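Local coordinates for prephenate dehydrogenase (Corynebacterium glutamicum ATCC 13032, PDB 3KTD), which probably catalyses the NAD(P)+-dependent oxidative decarboxylation of prephenate, at residues A[101-106]-A[189-194]; A[96-101]-A[121-126]. All blocks are in the same frame, centred on the assembly; numbering follows the deposited sequence.

Overall arrangement
The two contacts have Val101 in common and sit with their centres 11 Å apart. Contact 2 pairs 96-101 with 121-126 inside the Rossmann-type sheet; in contact 1, 101-106 continues the chain into helix 105-113 and is tied to 189-194 near the start of the long helix 187-214. Two side-chain links join them: Lys104 NZ reaches Asp99 OD2 at 2.6 Å in a salt bridge, and His190 NE2 lies 2.8 Å from His124 ND1, a probable hydrogen bond. The side chain of Val100 comes close to Gly15, Gly17 and Gly20 but makes no contact with them; their spacing matches the GxGxxG pattern of dinucleotide-binding folds, consistent with a nearby NAD+ site.

Contact 1: residues A[101-106]-A[189-194]; sequences VSVKTA and PHDAAA
Asp191 spreads its two carboxylate oxygens over the backbone N-H groups of Lys104 and Thr105. Lys104 N donates to OD1 of Asp191 at 3.0 Å and Thr105 N to its OD2 at 2.9 Å, each on the syn lone pair. The hydroxyl OG1 of Thr105 adds a 2.6 Å bond to Asp191 OD2 from above the carboxylate plane. OD1 of Asp191 also accepts from ND1 of His190 at 3.0 Å (N-H...O 162°), on the anti side and somewhat out of the carboxylate plane, though nearly in the plane of the imidazole. Each oxygen has two donors, which fixes the carboxylate's rotation; NE2 of His190 pairs with His124 ND1, holding the ring from both nitrogens. This braces the turn between strand 97-99 of the Rossmann-type sheet and helix 105-113 against the first turns of helix 187-214, where His190 packs on Leu222 of the second subunit.

Along Lys104, CB lies 3.6 Å from OD1 of Asp191. CG, anti to the carbonyl carbon (chi1 -78°), sits over one face of the His190 ring, 3.9 Å from its centroid and 23° off the normal, a CH-pi contact. Bends at chi2 to chi4 then carry the chain away, CE passing Ser123 O, before Lys104 NZ reaches Val101 O at 2.9 Å, Val103 O and its salt-bridge partner Asp99. At the ring edge, Ser102 O approaches CE1 of His190 to 3.2 Å.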
loop_
_atom_site.group_PDB
_atom_site.type_symbol
_atom_site.label_atom_id
_atom_site.label_comp_id
_atom_site.label_asym_id
_atom_site.label_seq_id
_atom_site.Cartn_x
_atom_site.Cartn_y
_atom_site.Cartn_z
ATOM N N VAL A 101 -18.775 8.094 11.448
ATOM C CA VAL A 101 -17.717 8.904 10.855
ATOM C C VAL A 101 -16.300 8.564 11.317
ATOM O O VAL A 101 -16.048 8.277 12.478
ATOM C CB VAL A 101 -18.021 10.400 11.078
ATOM C CG1 VAL A 101 -16.909 11.282 10.547
ATOM C CG2 VAL A 101 -19.356 10.757 10.409
ATOM N N SER A 102 -15.389 8.619 10.354
ATOM C CA SER A 102 -13.945 8.384 10.510
ATOM C C SER A 102 -13.267 9.139 11.648
ATOM O O SER A 102 -12.294 8.643 12.199
ATOM C CB SER A 102 -13.247 8.729 9.178
ATOM O OG SER A 102 -13.876 9.832 8.513
ATOM N N VAL A 103 -13.758 10.336 11.971
ATOM C CA VAL A 103 -13.232 11.153 13.073
ATOM C C VAL A 103 -14.317 11.248 14.138
ATOM O O VAL A 103 -15.495 11.326 13.808
ATOM C CB VAL A 103 -12.842 12.568 12.596
ATOM C CG1 VAL A 103 -12.219 13.368 13.725
ATOM C CG2 VAL A 103 -11.875 12.478 11.443
ATOM N N LYS A 104 -13.920 11.245 15.409
ATOM C CA LYS A 104 -14.872 11.149 16.526
ATOM C C LYS A 104 -14.937 12.379 17.431
ATOM O O LYS A 104 -16.018 12.736 17.905
ATOM C CB LYS A 104 -14.543 9.907 17.355
ATOM C CG LYS A 104 -15.028 8.621 16.725
ATOM C CD LYS A 104 -16.479 8.379 17.067
ATOM C CE LYS A 104 -17.272 7.955 15.874
ATOM N NZ LYS A 104 -17.403 9.059 14.895
ATOM N N THR A 105 -13.806 13.026 17.688
ATOM C CA THR A 105 -13.816 14.202 18.551
ATOM C C THR A 105 -14.701 15.296 17.965
ATOM O O THR A 105 -15.480 15.923 18.690
ATOM C CB THR A 105 -12.408 14.773 18.793
ATOM O OG1 THR A 105 -11.614 13.810 19.491
ATOM C CG2 THR A 105 -12.470 16.059 19.625
ATOM N N ALA A 106 -14.595 15.518 16.657
ATOM C CA ALA A 106 -15.369 16.576 16.012
ATOM C C ALA A 106 -16.880 16.352 16.178
ATOM O O ALA A 106 -17.643 17.316 16.352
ATOM C CB ALA A 106 -14.994 16.690 14.545
ATOM N N PRO A 189 -8.026 8.737 22.125
ATOM C CA PRO A 189 -7.259 7.565 21.732
ATOM C C PRO A 189 -7.605 7.086 20.326
ATOM O O PRO A 189 -6.720 6.639 19.593
ATOM C CB PRO A 189 -7.672 6.527 22.772
ATOM C CG PRO A 189 -7.969 7.341 23.975
ATOM C CD PRO A 189 -8.661 8.547 23.441
ATOM N N HIS A 190 -8.874 7.190 19.950
ATOM C CA HIS A 190 -9.315 6.800 18.609
ATOM C C HIS A 190 -8.771 7.706 17.508
ATOM O O HIS A 190 -8.247 7.226 16.503
ATOM C CB HIS A 190 -10.839 6.810 18.520
ATOM C CG HIS A 190 -11.356 6.631 17.130
ATOM N ND1 HIS A 190 -11.487 7.683 16.246
ATOM C CD2 HIS A 190 -11.769 5.524 16.467
ATOM C CE1 HIS A 190 -11.968 7.231 15.101
ATOM N NE2 HIS A 190 -12.149 5.926 15.207
ATOM N N ASP A 191 -8.942 9.011 17.672
ATOM C CA ASP A 191 -8.477 9.962 16.665
ATOM C C ASP A 191 -6.949 9.895 16.551
ATOM O O ASP A 191 -6.399 10.057 15.464
ATOM C CB ASP A 191 -8.934 11.389 16.989
ATOM C CG ASP A 191 -10.443 11.588 16.840
ATOM O OD1 ASP A 191 -11.153 10.687 16.334
ATOM O OD2 ASP A 191 -10.918 12.676 17.237
ATOM N N ALA A 192 -6.283 9.655 17.676
ATOM C CA ALA A 192 -4.842 9.462 17.711
ATOM C C ALA A 192 -4.480 8.255 16.849
ATOM O O ALA A 192 -3.509 8.291 16.092
ATOM C CB ALA A 192 -4.369 9.241 19.135
ATOM N N ALA A 193 -5.270 7.191 16.958
ATOM C CA ALA A 193 -5.026 5.987 16.172
ATOM C C ALA A 193 -5.321 6.217 14.692
ATOM O O ALA A 193 -4.482 5.922 13.844
ATOM C CB ALA A 193 -5.856 4.833 16.699
ATOM N N ALA A 194 -6.500 6.748 14.386
ATOM C CA ALA A 194 -6.906 6.960 12.996
ATOM C C ALA A 194 -5.973 7.926 12.290
ATOM O O ALA A 194 -5.783 7.821 11.086
ATOM C CB ALA A 194 -8.320 7.481 12.926
#

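Contact 2: residues A[96-101]-A[121-126]; sequences GFTDVV and VGSHPM
Phe97 and Val121 open the pairing with a single backbone bond, Val121 N to Phe97 O, 3.0 Å long and close to straight at 165°. Next to it, Thr98 turns OG1 onto the carbonyl O of Val121, a hydrogen bond whose modelled length is too short to be trusted in detail at this resolution. The closely bonded part of the contact lies around Asp99 and Ser123. Here the hydroxyl OG of Ser123 donates to Asp99 O at 2.6 Å, almost head-on to the carbonyl, and also has a weak bond from Trp147 NE1 of strand 146-149. Asp99 holds its CG between backbone N and carbonyl carbon (chi1 78°), which lays the carboxylate along the partner chain: OD1 of Asp99 comes to 3.5 Å from Gly122 CA and takes a weak 3.4 Å bond from Ser123 N, with Tyr120 OH as a further donor. The other oxygen, Asp99 OD2, accepts from Val101 N at 3.0 Å, closing an Asx turn, and it forms the salt bridge with Lys104.

From Ser123 O onward, hydrogen bonds between the two segments give way to weaker contacts. The short segments 97-99 and 123-125 are turned 43° from one another. A bent C-H...O contact runs from Val100 CA to Ser123 O, 3.3 Å away, and Val100 CB meets Pro125 CD at 3.9 Å. CG of His124 lies obliquely to Val101 O at 3.7 Å. Met126, a partly exposed selenomethionine at the end of 121-126, packs on Leu222 of the second subunit. Helix 105-113 connects the two parallel neighbours, so strand 97-99, that helix and strand 120-125 form a beta-alpha-beta unit of the Rossmann-type nucleotide-binding fold.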
loop_
_atom_site.group_PDB
_atom_site.type_symbol
_atom_site.label_atom_id
_atom_site.label_comp_id
_atom_site.label_asym_id
_atom_site.label_seq_id
_atom_site.Cartn_x
_atom_site.Cartn_y
_atom_site.Cartn_z
ATOM N N GLY A 96 -32.202 7.443 21.251
ATOM C CA GLY A 96 -30.760 7.200 21.261
ATOM C C GLY A 96 -30.244 7.210 19.823
ATOM O O GLY A 96 -31.020 6.977 18.889
ATOM N N PHE A 97 -28.952 7.485 19.632
ATOM C CA PHE A 97 -28.403 7.527 18.284
ATOM C C PHE A 97 -26.882 7.401 18.206
ATOM O O PHE A 97 -26.168 7.767 19.133
ATOM C CB PHE A 97 -28.841 8.817 17.581
ATOM C CG PHE A 97 -28.294 10.053 18.204
ATOM C CD1 PHE A 97 -28.947 10.652 19.278
ATOM C CD2 PHE A 97 -27.114 10.622 17.726
ATOM C CE1 PHE A 97 -28.435 11.805 19.867
ATOM C CE2 PHE A 97 -26.591 11.768 18.304
ATOM C CZ PHE A 97 -27.253 12.366 19.378
ATOM N N THR A 98 -26.401 6.907 17.067
ATOM C CA THR A 98 -24.978 6.728 16.831
ATOM C C THR A 98 -24.597 7.207 15.435
ATOM O O THR A 98 -25.465 7.384 14.587
ATOM C CB THR A 98 -24.577 5.259 17.016
ATOM O OG1 THR A 98 -23.157 5.130 16.889
ATOM C CG2 THR A 98 -25.279 4.366 16.007
ATOM N N ASP A 99 -23.305 7.438 15.213
ATOM C CA ASP A 99 -22.799 7.881 13.912
ATOM C C ASP A 99 -21.782 6.872 13.384
ATOM O O ASP A 99 -21.471 5.904 14.060
ATOM C CB ASP A 99 -22.147 9.258 14.018
ATOM C CG ASP A 99 -20.749 9.202 14.606
ATOM O OD1 ASP A 99 -20.609 8.812 15.781
ATOM O OD2 ASP A 99 -19.790 9.565 13.891
ATOM N N VAL A 100 -21.248 7.109 12.190
ATOM C CA VAL A 100 -20.291 6.178 11.577
ATOM C C VAL A 100 -19.001 6.844 11.058
ATOM O O VAL A 100 -18.203 6.216 10.365
ATOM C CB VAL A 100 -20.958 5.460 10.420
ATOM C CG1 VAL A 100 -22.213 4.741 10.912
ATOM C CG2 VAL A 100 -21.278 6.458 9.319
ATOM N N VAL A 101 -18.775 8.094 11.448
ATOM C CA VAL A 101 -17.717 8.904 10.855
ATOM C C VAL A 101 -16.300 8.564 11.317
ATOM O O VAL A 101 -16.048 8.277 12.478
ATOM C CB VAL A 101 -18.021 10.400 11.078
ATOM C CG1 VAL A 101 -16.909 11.282 10.547
ATOM C CG2 VAL A 101 -19.356 10.757 10.409
ATOM N N VAL A 121 -24.076 7.561 21.228
ATOM C CA VAL A 121 -22.957 6.644 21.317
ATOM C C VAL A 121 -22.183 6.685 20.004
ATOM O O VAL A 121 -22.674 6.260 18.964
ATOM C CB VAL A 121 -23.385 5.225 21.632
ATOM C CG1 VAL A 121 -22.130 4.336 21.772
ATOM C CG2 VAL A 121 -24.244 5.209 22.909
ATOM N N GLY A 122 -20.970 7.219 20.058
ATOM C CA GLY A 122 -20.134 7.290 18.880
ATOM C C GLY A 122 -19.783 5.910 18.361
ATOM O O GLY A 122 -19.603 4.962 19.128
ATOM N N SER A 123 -19.724 5.776 17.047
ATOM C CA SER A 123 -19.198 4.562 16.487
ATOM C C SER A 123 -18.495 4.824 15.169
ATOM O O SER A 123 -18.734 5.822 14.510
ATOM C CB SER A 123 -20.300 3.534 16.320
ATOM O OG SER A 123 -20.829 3.573 15.014
ATOM N N HIS A 124 -17.615 3.912 14.805
ATOM C CA HIS A 124 -16.841 4.027 13.579
ATOM C C HIS A 124 -16.490 2.648 13.048
ATOM O O HIS A 124 -15.688 1.965 13.665
ATOM C CB HIS A 124 -15.555 4.825 13.841
ATOM C CG HIS A 124 -14.622 4.878 12.670
ATOM N ND1 HIS A 124 -13.254 4.978 12.812
ATOM C CD2 HIS A 124 -14.860 4.831 11.336
ATOM C CE1 HIS A 124 -12.692 5.004 11.616
ATOM N NE2 HIS A 124 -13.643 4.909 10.704
ATOM N N PRO A 125 -17.115 2.222 11.933
ATOM C CA PRO A 125 -16.695 0.978 11.270
ATOM C C PRO A 125 -15.449 1.192 10.423
ATOM O O PRO A 125 -15.328 2.223 9.757
ATOM C CB PRO A 125 -17.882 0.647 10.362
ATOM C CG PRO A 125 -18.552 1.940 10.119
ATOM C CD PRO A 125 -18.387 2.722 11.383
HETATM N N MSE A 126 -14.525 0.236 10.431
HETATM C CA MSE A 126 -13.338 0.337 9.584
HETATM C C MSE A 126 -13.687 -0.152 8.173
HETATM O O MSE A 126 -12.899 -0.858 7.540
HETATM C CB MSE A 126 -12.169 -0.479 10.143
HETATM C CG MSE A 126 -11.769 -0.163 11.567
HETATM SE SE MSE A 126 -11.523 1.714 11.990
HETATM C CE MSE A 126 -10.253 2.212 10.568
#